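Local coordinates for acyl-[acyl-carrier-protein]--UDP-N-acetylglucosamine O-acyltransferase (Acinetobacter baumannii, PDB 4E6U) that probably transfers a fatty acyl chain from acyl carrier protein to UDP-N-acetylglucosamine, an early step in making the lipid A part of lipopolysaccharide, at residues 150-155 against 168-173; 157-162 against 175-180; 184-189 against 249-254. All coordinates share one frame; numbering follows the deposited sequence.

Interaction 1 of 3, residues 150-155 against 168-173; sequences GDHVIV and DSYSMI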
ATOM      1  N   GLY A 150     -15.363   9.669  12.661  1.00 14.44           N
ATOM      2  CA  GLY A 150     -15.710  10.867  13.423  1.00 14.62           C
ATOM      3  C   GLY A 150     -14.645  11.943  13.330  1.00 14.28           C
ATOM      4  O   GLY A 150     -14.165  12.243  12.228  1.00 15.09           O
ATOM      5  N   ASP A 151     -14.298  12.537  14.465  1.00 14.40           N
ATOM      6  CA  ASP A 151     -13.321  13.620  14.551  1.00 14.34           C
ATOM      7  C   ASP A 151     -12.134  13.213  15.394  1.00 14.18           C
ATOM      8  O   ASP A 151     -12.263  12.388  16.317  1.00 14.62           O
ATOM      9  CB  ASP A 151     -13.932  14.865  15.219  1.00 15.03           C
ATOM     10  CG  ASP A 151     -15.221  15.323  14.565  1.00 18.07           C
ATOM     11  OD1 ASP A 151     -15.375  15.282  13.341  1.00 16.63           O
ATOM     12  OD2 ASP A 151     -16.143  15.747  15.309  1.00 22.43           O
ATOM     13  N   HIS A 152     -10.972  13.793  15.119  1.00 13.45           N
ATOM     14  CA  HIS A 152      -9.790  13.576  15.962  1.00 13.76           C
ATOM     15  C   HIS A 152      -9.361  12.117  16.048  1.00 14.26           C
ATOM     16  O   HIS A 152      -8.828  11.670  17.063  1.00 15.52           O
ATOM     17  CB  HIS A 152     -10.027  14.166  17.362  1.00 14.90           C
ATOM     18  CG  HIS A 152     -10.166  15.648  17.356  1.00 18.01           C
ATOM     19  ND1 HIS A 152      -9.083  16.490  17.239  1.00 20.30           N
ATOM     20  CD2 HIS A 152     -11.259  16.441  17.430  1.00 21.17           C
ATOM     21  CE1 HIS A 152      -9.504  17.744  17.251  1.00 22.14           C
ATOM     22  NE2 HIS A 152     -10.818  17.740  17.355  1.00 22.35           N
ATOM     23  N   VAL A 153      -9.589  11.377  14.968  1.00 13.16           N
ATOM     24  CA  VAL A 153      -9.188   9.978  14.863  1.00 13.52           C
ATOM     25  C   VAL A 153      -7.787   9.887  14.248  1.00 13.86           C
ATOM     26  O   VAL A 153      -7.438  10.702  13.383  1.00 14.27           O
ATOM     27  CB  VAL A 153     -10.180   9.206  13.972  1.00 13.15           C
ATOM     28  CG1 VAL A 153      -9.756   7.750  13.786  1.00 13.71           C
ATOM     29  CG2 VAL A 153     -11.607   9.302  14.563  1.00 13.81           C
ATOM     30  N   ILE A 154      -6.993   8.919  14.685  1.00 13.64           N
ATOM     31  CA  ILE A 154      -5.694   8.672  14.057  1.00 14.36           C
ATOM     32  C   ILE A 154      -5.713   7.243  13.580  1.00 14.30           C
ATOM     33  O   ILE A 154      -5.984   6.315  14.360  1.00 14.56           O
ATOM     34  CB  ILE A 154      -4.517   8.897  15.013  1.00 15.32           C
ATOM     35  CG1 ILE A 154      -4.508  10.350  15.499  1.00 16.72           C
ATOM     36  CG2 ILE A 154      -3.169   8.502  14.352  1.00 16.64           C
ATOM     37  CD1 ILE A 154      -3.472  10.662  16.562  1.00 19.85           C
ATOM     38  N   VAL A 155      -5.442   7.057  12.291  1.00 13.55           N
ATOM     39  CA  VAL A 155      -5.363   5.723  11.710  1.00 14.34           C
ATOM     40  C   VAL A 155      -3.924   5.447  11.301  1.00 14.32           C
ATOM     41  O   VAL A 155      -3.372   6.114  10.422  1.00 14.43           O
ATOM     42  CB  VAL A 155      -6.302   5.542  10.511  1.00 13.67           C
ATOM     43  CG1 VAL A 155      -6.288   4.079  10.034  1.00 14.50           C
ATOM     44  CG2 VAL A 155      -7.734   6.008  10.856  1.00 14.73           C
ATOM     45  N   ASP A 168     -15.171   5.923  15.691  1.00 14.99           N
ATOM     46  CA  ASP A 168     -15.675   7.121  16.337  1.00 15.35           C
ATOM     47  C   ASP A 168     -14.595   8.040  16.911  1.00 14.80           C
ATOM     48  O   ASP A 168     -13.396   7.716  16.912  1.00 15.56           O
ATOM     49  CB  ASP A 168     -16.768   6.751  17.356  1.00 17.13           C
ATOM     50  CG  ASP A 168     -18.126   6.555  16.689  1.00 22.49           C
ATOM     51  OD1 ASP A 168     -18.290   6.913  15.504  1.00 26.16           O
ATOM     52  OD2 ASP A 168     -19.066   6.070  17.345  1.00 25.36           O
ATOM     53  N   SER A 169     -15.026   9.209  17.375  1.00 15.12           N
ATOM     54  CA  SER A 169     -14.085  10.275  17.695  1.00 14.70           C
ATOM     55  C   SER A 169     -13.064   9.922  18.743  1.00 15.66           C
ATOM     56  O   SER A 169     -13.376   9.183  19.686  1.00 16.01           O
ATOM     57  CB  SER A 169     -14.834  11.541  18.082  1.00 15.09           C
ATOM     58  OG  SER A 169     -15.623  11.980  16.997  1.00 15.41           O
ATOM     59  N   TYR A 170     -11.839  10.430  18.569  1.00 15.27           N
ATOM     60  CA  TYR A 170     -10.730  10.279  19.524  1.00 15.60           C
ATOM     61  C   TYR A 170     -10.167   8.866  19.627  1.00 15.20           C
ATOM     62  O   TYR A 170      -9.331   8.586  20.489  1.00 16.44           O
ATOM     63  CB  TYR A 170     -11.109  10.799  20.932  1.00 15.44           C
ATOM     64  CG  TYR A 170     -11.679  12.196  20.946  1.00 17.48           C
ATOM     65  CD1 TYR A 170     -13.042  12.404  21.154  1.00 18.52           C
ATOM     66  CD2 TYR A 170     -10.861  13.314  20.736  1.00 18.49           C
ATOM     67  CE1 TYR A 170     -13.584  13.693  21.170  1.00 21.60           C
ATOM     68  CE2 TYR A 170     -11.386  14.602  20.749  1.00 20.14           C
ATOM     69  CZ  TYR A 170     -12.746  14.780  20.955  1.00 22.60           C
ATOM     70  OH  TYR A 170     -13.253  16.064  20.966  1.00 26.57           O
ATOM     71  N   SER A 171     -10.623   7.975  18.751  1.00 14.82           N
ATOM     72  CA  SER A 171     -10.073   6.626  18.694  1.00 15.51           C
ATOM     73  C   SER A 171      -8.717   6.626  17.980  1.00 15.21           C
ATOM     74  O   SER A 171      -8.370   7.584  17.263  1.00 15.79           O
ATOM     75  CB  SER A 171     -11.045   5.679  18.003  1.00 15.72           C
ATOM     76  OG  SER A 171     -11.274   6.074  16.652  1.00 16.33           O
ATOM     77  N   MET A 172      -7.962   5.561  18.196  1.00 15.44           N
ATOM     78  CA  MET A 172      -6.669   5.382  17.535  1.00 16.09           C
ATOM     79  C   MET A 172      -6.560   3.972  17.039  1.00 16.65           C
ATOM     80  O   MET A 172      -6.782   3.018  17.787  1.00 17.04           O
ATOM     81  CB  MET A 172      -5.513   5.664  18.481  1.00 17.83           C
ATOM     82  CG  MET A 172      -5.455   7.090  19.011  1.00 21.24           C
ATOM     83  SD  MET A 172      -3.979   7.433  20.004  1.00 28.59           S
ATOM     84  CE  MET A 172      -2.682   7.127  18.801  1.00 26.57           C
ATOM     85  N   ILE A 173      -6.222   3.831  15.766  1.00 15.56           N
ATOM     86  CA  ILE A 173      -6.017   2.532  15.150  1.00 15.55           C
ATOM     87  C   ILE A 173      -4.513   2.357  14.974  1.00 15.72           C
ATOM     88  O   ILE A 173      -3.858   3.185  14.343  1.00 15.88           O
ATOM     89  CB  ILE A 173      -6.777   2.433  13.786  1.00 15.25           C
ATOM     90  CG1 ILE A 173      -8.286   2.322  14.047  0.60 16.47           C
ATOM     91  CG2 ILE A 173      -6.287   1.238  12.952  0.60 14.23           C
ATOM     92  CD1 ILE A 173      -9.159   2.626  12.852  0.60 15.71           C
TER
HETATM   93  O   HOH W   1     -16.890  14.236  17.800  1.00 38.93           O
HETATM   94  O   HOH W   2      -7.056   9.939  18.097  1.00 19.16           O

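Interaction 2 of 3, residues 157-162 against 175-180; sequences GNSGIH and GASLIL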
ATOM      1  N   GLY A 157      -0.428   3.682   9.864  1.00 13.92           N
ATOM      2  CA  GLY A 157      -0.082   3.364   8.485  1.00 15.05           C
ATOM      3  C   GLY A 157      -0.369   1.936   8.100  1.00 14.31           C
ATOM      4  O   GLY A 157      -0.228   1.009   8.913  1.00 14.45           O
ATOM      5  N   ASN A 158      -0.763   1.758   6.853  1.00 14.98           N
ATOM      6  CA  ASN A 158      -0.979   0.452   6.268  1.00 16.24           C
ATOM      7  C   ASN A 158      -2.127  -0.324   6.931  1.00 15.76           C
ATOM      8  O   ASN A 158      -2.136  -1.561   6.968  1.00 17.30           O
ATOM      9  CB  ASN A 158       0.308  -0.376   6.271  1.00 17.95           C
ATOM     10  CG  ASN A 158       0.254  -1.479   5.267  1.00 22.48           C
ATOM     11  OD1 ASN A 158      -0.456  -1.377   4.267  1.00 27.26           O
ATOM     12  ND2 ASN A 158       0.984  -2.560   5.528  1.00 26.30           N
ATOM     13  N   SER A 159      -3.071   0.420   7.490  1.00 15.51           N
ATOM     14  CA  SER A 159      -4.269  -0.186   8.057  1.00 15.63           C
ATOM     15  C   SER A 159      -5.392  -0.200   7.036  1.00 15.61           C
ATOM     16  O   SER A 159      -5.395   0.596   6.076  1.00 16.92           O
ATOM     17  CB  SER A 159      -4.718   0.546   9.314  1.00 16.06           C
ATOM     18  OG  SER A 159      -3.733   0.438  10.332  1.00 17.39           O
ATOM     19  N   GLY A 160      -6.329  -1.122   7.228  1.00 14.81           N
ATOM     20  CA  GLY A 160      -7.530  -1.232   6.409  1.00 14.54           C
ATOM     21  C   GLY A 160      -8.759  -1.226   7.282  1.00 15.27           C
ATOM     22  O   GLY A 160      -8.790  -1.868   8.342  1.00 16.46           O
ATOM     23  N   ILE A 161      -9.782  -0.514   6.836  1.00 14.72           N
ATOM     24  CA  ILE A 161     -11.057  -0.464   7.537  1.00 15.19           C
ATOM     25  C   ILE A 161     -12.130  -1.042   6.636  1.00 15.62           C
ATOM     26  O   ILE A 161     -12.396  -0.522   5.566  1.00 16.11           O
ATOM     27  CB  ILE A 161     -11.399   0.956   7.960  1.00 14.77           C
ATOM     28  CG1 ILE A 161     -10.242   1.539   8.782  1.00 17.97           C
ATOM     29  CG2 ILE A 161     -12.726   0.961   8.766  1.00 15.33           C
ATOM     30  CD1 ILE A 161     -10.363   3.003   9.068  1.00 18.47           C
ATOM     31  N   HIS A 162     -12.744  -2.132   7.086  1.00 15.61           N
ATOM     32  CA  HIS A 162     -13.759  -2.875   6.337  1.00 15.73           C
ATOM     33  C   HIS A 162     -15.030  -2.058   6.086  1.00 14.94           C
ATOM     34  O   HIS A 162     -15.395  -1.191   6.881  1.00 14.56           O
ATOM     35  CB  HIS A 162     -14.108  -4.143   7.150  1.00 17.27           C
ATOM     36  CG  HIS A 162     -14.919  -5.170   6.413  1.00 20.44           C
ATOM     37  ND1 HIS A 162     -16.301  -5.158   6.380  1.00 23.93           N
ATOM     38  CD2 HIS A 162     -14.538  -6.277   5.732  1.00 23.48           C
ATOM     39  CE1 HIS A 162     -16.730  -6.201   5.685  1.00 24.52           C
ATOM     40  NE2 HIS A 162     -15.681  -6.895   5.279  1.00 25.67           N
ATOM     41  N   GLY A 175      -0.827   1.000  13.706  1.00 16.32           N
ATOM     42  CA  GLY A 175      -0.291   0.632  12.391  1.00 15.93           C
ATOM     43  C   GLY A 175      -0.575  -0.813  12.010  1.00 15.60           C
ATOM     44  O   GLY A 175      -0.621  -1.711  12.867  1.00 16.22           O
ATOM     45  N   ALA A 176      -0.806  -1.027  10.723  1.00 14.68           N
ATOM     46  CA  ALA A 176      -0.937  -2.345  10.117  1.00 15.73           C
ATOM     47  C   ALA A 176      -2.089  -3.155  10.695  1.00 15.47           C
ATOM     48  O   ALA A 176      -2.012  -4.383  10.787  1.00 17.79           O
ATOM     49  CB  ALA A 176       0.373  -3.121  10.223  1.00 16.84           C
ATOM     50  N   SER A 177      -3.165  -2.463  11.050  1.00 15.12           N
ATOM     51  CA  SER A 177      -4.350  -3.142  11.580  1.00 14.84           C
ATOM     52  C   SER A 177      -5.363  -3.467  10.507  1.00 15.87           C
ATOM     53  O   SER A 177      -5.449  -2.783   9.475  1.00 16.37           O
ATOM     54  CB  SER A 177      -5.028  -2.290  12.645  1.00 15.74           C
ATOM     55  OG  SER A 177      -4.177  -2.026  13.732  1.00 18.21           O
ATOM     56  N   LEU A 178      -6.152  -4.507  10.752  1.00 15.50           N
ATOM     57  CA  LEU A 178      -7.294  -4.845   9.916  1.00 15.83           C
ATOM     58  C   LEU A 178      -8.528  -4.667  10.779  1.00 15.42           C
ATOM     59  O   LEU A 178      -8.747  -5.434  11.708  1.00 15.43           O
ATOM     60  CB  LEU A 178      -7.192  -6.271   9.351  1.00 17.26           C
ATOM     61  CG  LEU A 178      -8.395  -6.763   8.535  1.00 19.87           C
ATOM     62  CD1 LEU A 178      -8.616  -5.919   7.272  1.00 22.61           C
ATOM     63  CD2 LEU A 178      -8.218  -8.235   8.173  1.00 21.91           C
ATOM     64  N   ILE A 179      -9.301  -3.632  10.503  1.00 15.54           N
ATOM     65  CA  ILE A 179     -10.478  -3.320  11.304  1.00 15.46           C
ATOM     66  C   ILE A 179     -11.723  -3.866  10.637  1.00 16.01           C
ATOM     67  O   ILE A 179     -12.082  -3.451   9.538  1.00 16.56           O
ATOM     68  CB  ILE A 179     -10.599  -1.794  11.535  1.00 16.46           C
ATOM     69  CG1 ILE A 179      -9.346  -1.248  12.242  1.00 17.13           C
ATOM     70  CG2 ILE A 179     -11.890  -1.468  12.307  1.00 17.54           C
ATOM     71  CD1 ILE A 179      -9.062  -1.840  13.619  1.00 20.87           C
ATOM     72  N   LEU A 180     -12.381  -4.815  11.301  1.00 16.36           N
ATOM     73  CA  LEU A 180     -13.535  -5.503  10.718  1.00 16.72           C
ATOM     74  C   LEU A 180     -14.855  -5.154  11.388  1.00 17.27           C
ATOM     75  O   LEU A 180     -15.922  -5.513  10.878  1.00 18.25           O
ATOM     76  CB  LEU A 180     -13.333  -7.025  10.761  1.00 17.94           C
ATOM     77  CG  LEU A 180     -12.097  -7.574  10.057  1.00 18.41           C
ATOM     78  CD1 LEU A 180     -12.029  -9.087  10.269  1.00 21.01           C
ATOM     79  CD2 LEU A 180     -12.118  -7.233   8.575  1.00 19.19           C
TER
HETATM   80  O   HOH W   3      -3.863  -3.925   7.050  1.00 29.98           O

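Interaction 3 of 3, residues 184-189 against 249-254; sequences PAYVMA and AQLLID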
ATOM      1  N   PRO A 184     -15.229   2.106  18.989  1.00 16.15           N
ATOM      2  CA  PRO A 184     -15.939   3.164  19.699  1.00 15.99           C
ATOM      3  C   PRO A 184     -15.083   4.379  20.033  1.00 14.95           C
ATOM      4  O   PRO A 184     -13.839   4.325  19.970  1.00 15.91           O
ATOM      5  CB  PRO A 184     -16.406   2.456  20.990  1.00 16.37           C
ATOM      6  CG  PRO A 184     -16.437   1.032  20.640  1.00 17.43           C
ATOM      7  CD  PRO A 184     -15.263   0.826  19.721  1.00 17.16           C
ATOM      8  N   ALA A 185     -15.760   5.465  20.401  1.00 16.01           N
ATOM      9  CA  ALA A 185     -15.116   6.711  20.799  1.00 15.86           C
ATOM     10  C   ALA A 185     -14.056   6.456  21.848  1.00 16.36           C
ATOM     11  O   ALA A 185     -14.264   5.639  22.759  1.00 16.97           O
ATOM     12  CB  ALA A 185     -16.161   7.710  21.335  1.00 16.47           C
ATOM     13  N   TYR A 186     -12.910   7.131  21.722  1.00 15.83           N
ATOM     14  CA  TYR A 186     -11.785   7.044  22.673  1.00 16.46           C
ATOM     15  C   TYR A 186     -11.002   5.731  22.680  1.00 16.11           C
ATOM     16  O   TYR A 186     -10.029   5.621  23.412  1.00 18.07           O
ATOM     17  CB  TYR A 186     -12.219   7.295  24.131  1.00 16.66           C
ATOM     18  CG  TYR A 186     -13.200   8.401  24.343  1.00 16.86           C
ATOM     19  CD1 TYR A 186     -12.850   9.727  24.107  1.00 16.95           C
ATOM     20  CD2 TYR A 186     -14.488   8.121  24.812  1.00 18.02           C
ATOM     21  CE1 TYR A 186     -13.761  10.758  24.314  1.00 20.25           C
ATOM     22  CE2 TYR A 186     -15.402   9.134  25.026  1.00 19.11           C
ATOM     23  CZ  TYR A 186     -15.039  10.450  24.779  1.00 19.50           C
ATOM     24  OH  TYR A 186     -15.958  11.446  25.003  1.00 21.23           O
ATOM     25  N   VAL A 187     -11.403   4.741  21.887  1.00 16.09           N
ATOM     26  CA  VAL A 187     -10.807   3.411  22.007  1.00 16.11           C
ATOM     27  C   VAL A 187      -9.516   3.264  21.197  1.00 17.04           C
ATOM     28  O   VAL A 187      -9.412   3.793  20.082  1.00 17.33           O
ATOM     29  CB  VAL A 187     -11.840   2.298  21.665  1.00 15.83           C
ATOM     30  CG1 VAL A 187     -11.188   0.939  21.550  1.00 17.04           C
ATOM     31  CG2 VAL A 187     -12.957   2.256  22.748  1.00 16.82           C
ATOM     32  N   MET A 188      -8.533   2.583  21.777  1.00 17.02           N
ATOM     33  CA  MET A 188      -7.322   2.181  21.071  1.00 17.30           C
ATOM     34  C   MET A 188      -7.535   0.774  20.573  1.00 18.08           C
ATOM     35  O   MET A 188      -7.815  -0.122  21.375  1.00 18.73           O
ATOM     36  CB  MET A 188      -6.122   2.206  22.009  1.00 18.94           C
ATOM     37  CG  MET A 188      -6.074   3.415  22.882  1.00 22.44           C
ATOM     38  SD  MET A 188      -4.437   4.035  23.323  0.60 26.56           S
ATOM     39  CE  MET A 188      -3.625   4.148  21.724  0.60 26.22           C
ATOM     40  N   ALA A 189      -7.448   0.565  19.260  1.00 16.98           N
ATOM     41  CA  ALA A 189      -7.613  -0.751  18.668  1.00 17.68           C
ATOM     42  C   ALA A 189      -6.448  -1.008  17.740  1.00 17.86           C
ATOM     43  O   ALA A 189      -5.995  -0.096  17.044  1.00 17.64           O
ATOM     44  CB  ALA A 189      -8.919  -0.853  17.910  1.00 18.11           C
ATOM     45  N   ALA A 249     -18.930  10.373  28.508  1.00 19.44           N
ATOM     46  CA  ALA A 249     -19.294   8.987  28.240  1.00 18.28           C
ATOM     47  C   ALA A 249     -20.409   8.835  27.206  1.00 17.26           C
ATOM     48  O   ALA A 249     -20.619   7.747  26.656  1.00 17.97           O
ATOM     49  CB  ALA A 249     -19.648   8.257  29.545  1.00 18.39           C
ATOM     50  N   GLN A 250     -21.120   9.925  26.898  1.00 18.31           N
ATOM     51  CA  GLN A 250     -22.164   9.850  25.883  1.00 18.75           C
ATOM     52  C   GLN A 250     -21.649   9.408  24.496  1.00 17.86           C
ATOM     53  O   GLN A 250     -22.350   8.724  23.757  1.00 18.85           O
ATOM     54  CB  GLN A 250     -22.945  11.170  25.775  1.00 19.23           C
ATOM     55  CG  GLN A 250     -24.146  11.099  24.823  1.00 19.94           C
ATOM     56  CD  GLN A 250     -25.213  10.090  25.248  1.00 21.78           C
ATOM     57  OE1 GLN A 250     -25.633  10.079  26.401  1.00 25.18           O
ATOM     58  NE2 GLN A 250     -25.665   9.265  24.319  1.00 21.78           N
ATOM     59  N   LEU A 251     -20.420   9.798  24.160  1.00 19.91           N
ATOM     60  CA  LEU A 251     -19.826   9.351  22.894  1.00 20.26           C
ATOM     61  C   LEU A 251     -19.660   7.836  22.811  1.00 19.16           C
ATOM     62  O   LEU A 251     -19.847   7.255  21.741  1.00 18.67           O
ATOM     63  CB  LEU A 251     -18.484  10.039  22.625  1.00 20.71           C
ATOM     64  CG  LEU A 251     -18.451  11.546  22.374  1.00 21.99           C
ATOM     65  CD1 LEU A 251     -17.085  11.901  21.775  1.00 21.93           C
ATOM     66  CD2 LEU A 251     -19.577  12.020  21.449  1.00 24.60           C
ATOM     67  N   LEU A 252     -19.317   7.197  23.934  1.00 18.70           N
ATOM     68  CA  LEU A 252     -19.250   5.739  23.990  1.00 19.02           C
ATOM     69  C   LEU A 252     -20.610   5.101  23.832  1.00 18.29           C
ATOM     70  O   LEU A 252     -20.754   4.113  23.124  1.00 18.17           O
ATOM     71  CB  LEU A 252     -18.616   5.243  25.295  1.00 20.12           C
ATOM     72  CG  LEU A 252     -17.098   5.285  25.414  1.00 20.70           C
ATOM     73  CD1 LEU A 252     -16.690   5.024  26.861  1.00 20.30           C
ATOM     74  CD2 LEU A 252     -16.479   4.240  24.503  1.00 21.31           C
ATOM     75  N   ILE A 253     -21.607   5.665  24.514  1.00 17.99           N
ATOM     76  CA  ILE A 253     -22.972   5.193  24.370  1.00 18.17           C
ATOM     77  C   ILE A 253     -23.431   5.280  22.909  1.00 17.10           C
ATOM     78  O   ILE A 253     -23.951   4.317  22.363  1.00 17.66           O
ATOM     79  CB  ILE A 253     -23.933   5.956  25.313  1.00 18.14           C
ATOM     80  CG1 ILE A 253     -23.617   5.586  26.774  1.00 19.38           C
ATOM     81  CG2 ILE A 253     -25.379   5.615  24.982  1.00 19.64           C
ATOM     82  CD1 ILE A 253     -24.244   6.524  27.809  1.00 20.70           C
ATOM     83  N   ASP A 254     -23.163   6.422  22.274  1.00 17.71           N
ATOM     84  CA  ASP A 254     -23.509   6.626  20.869  1.00 18.74           C
ATOM     85  C   ASP A 254     -22.861   5.560  19.987  1.00 17.49           C
ATOM     86  O   ASP A 254     -23.508   4.995  19.123  1.00 17.76           O
ATOM     87  CB  ASP A 254     -23.055   8.003  20.374  1.00 19.31           C
ATOM     88  CG  ASP A 254     -23.828   9.163  20.987  1.00 22.45           C
ATOM     89  OD1 ASP A 254     -24.956   8.973  21.519  1.00 24.50           O
ATOM     90  OD2 ASP A 254     -23.289  10.291  20.914  1.00 25.30           O
TER

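Interaction 1 of 3, residues 150-155 against 168-173
The hydroxyl of S169 is gripped from two directions: the backbone N of D151 donates to S169 OG at 2.9 Å in an almost straight bond (169°), and a water 2.7 Å from OG bridges it to D151 OD2. With OG anti to its own carbonyl carbon (chi1 -62°), the serine carries its oxygen to the preceding coil. The carboxylate of D151 has a further partner, as OD1 accepts from the backbone N of D133, one coil further back. Y170 N then returns a bond to D151 O at 3.0 Å.

Beyond these bonds, H152 and Y170 run alongside one another in the same direction. Their ring planes differ by 5° but are displaced so far that they scarcely overlap, with centroids 5.3 Å from each other, and it is H152 CB that approaches Y170 CD2, at 3.6 Å. On the coil of D133, the H134 ring meets that of H152, nearly parallel to it.

S171 O is held by I154 N and by a second water, which also donates to H152 O, while S171 OG turns back to D168 O at 2.7 Å and braces the type II turn D168-S171. Parallel pairing then sets in, with I173 N to I154 O at 2.9 Å. V155 CG1 packs on I173 CG2 on the buried face, whereas I154 CD1 and M172 CE meet loosely on the other. At this corner of the left-handed parallel beta-helix, hydrogen bonds thus run the whole length of the contact between successive coils, with a serine hydroxyl and two waters adding to them at the turn, and apolar pairs lie on both faces of the strands.

Interaction 2 of 3, residues 157-162 against 175-180
S159 holds OG anti to its carbonyl carbon (chi1 -64°), which turns the hydroxyl to the next coil, where S177 N donates to it at 3.0 Å. The same oxygen also bonds to G156 O in its own coil. H162 takes the other course: CG is anti to the backbone N (chi1 -168°), and the imidazole runs obliquely past L180, whose CD2 lies 3.9 Å from H162 CD2.

Backbone bonds run along the contact from end to end. A176 N bonds to G157 O at the bend; parallel pairing follows, with G160 N to S177 O, then I179 N to G160 O at 2.8 Å, nearly straight at 174°, and H162 N to I179 O at 2.9 Å. A water spans N158 O and S177 O where the chain bends.

I161 CG1 rests against I179 CB at 4.3 Å on the buried face, which they share with I173 and I167. Neighbouring subunits come close at the bend and at L178: A176 packs on L178 of a second subunit, and L178 on G175 of the third. Stacked short parallel strands of this kind, one coil above another, make up the left-handed parallel beta-helix of the hexapeptide-repeat acyltransferases, which assemble as trimers.

Interaction 3 of 3, residues 184-189 against 249-254
P184 opens the contact with its CB 3.9 Å from L252 CD2, a methyl group on the N-terminal part of helix 250-258. The proline also starts a type II turn, P184 to V187, closed by V187 N bonding to P184 O at 3.1 Å.

A185, next in the turn, aims its methyl group at the helix: A185 CB meets L251 CB at 3.5 Å, a close fit between two small carbon surfaces. Its carbonyl points at the other leucine, A185 O lying 3.1 Å from L252 CD2. The backbone N of A185 is bonded to S255 OG, one helical turn after L251, and the same hydroxyl bonds to L251 O, so a single serine joins the turn to the helix.

Y186 touches both leucines, each in a different way. CG is anti to the carbonyl carbon (chi1 -41°), and the phenol passes L251 at about a right angle, bringing Y186 OH to 3.4 Å from L251 CD1. L252 CG instead sits at the ring edge, in its plane, 3.9 Å from Y186 CD2, while A185 CB lies over one face, displaced from the ring centre. The phenol oxygen has its polar partner in E248 O. This is where the beta-helix gives way to the C-terminal helical domain of the UDP-N-acetylglucosamine acyltransferases: the turn leads into strand 187-191, at the end of the coils, and helix 250-258 packs against the turn rather than the strand proper. L217 on helix 211-225 touches Y186 as well, and A220 and I224 of that helix touch L252.

V187 adds a last, looser touch through CG2, 4.4 Å from L252 CD2, and its side chain also packs on F225 at the end of helix 211-225.

Interactions 1 and 2 join the same two coils at different sides of the beta-helix, strands 154-155 and 172-173 being followed in the chain by 160-161 and 178-179. They share the interior: I173 of the first packs on S159, I161 and I179 of the second. Both are only partly buried and rely on backbone bonds, but interaction 2 also borders the neighbouring subunits, which do not touch interaction 1. Interaction 3 is buried and apolar, without a hydrogen bond between its segments. It meets interaction 1 directly, since strand 187-191 lies beside 172-173 in one sheet and S169 O probably accepts from Y186 N.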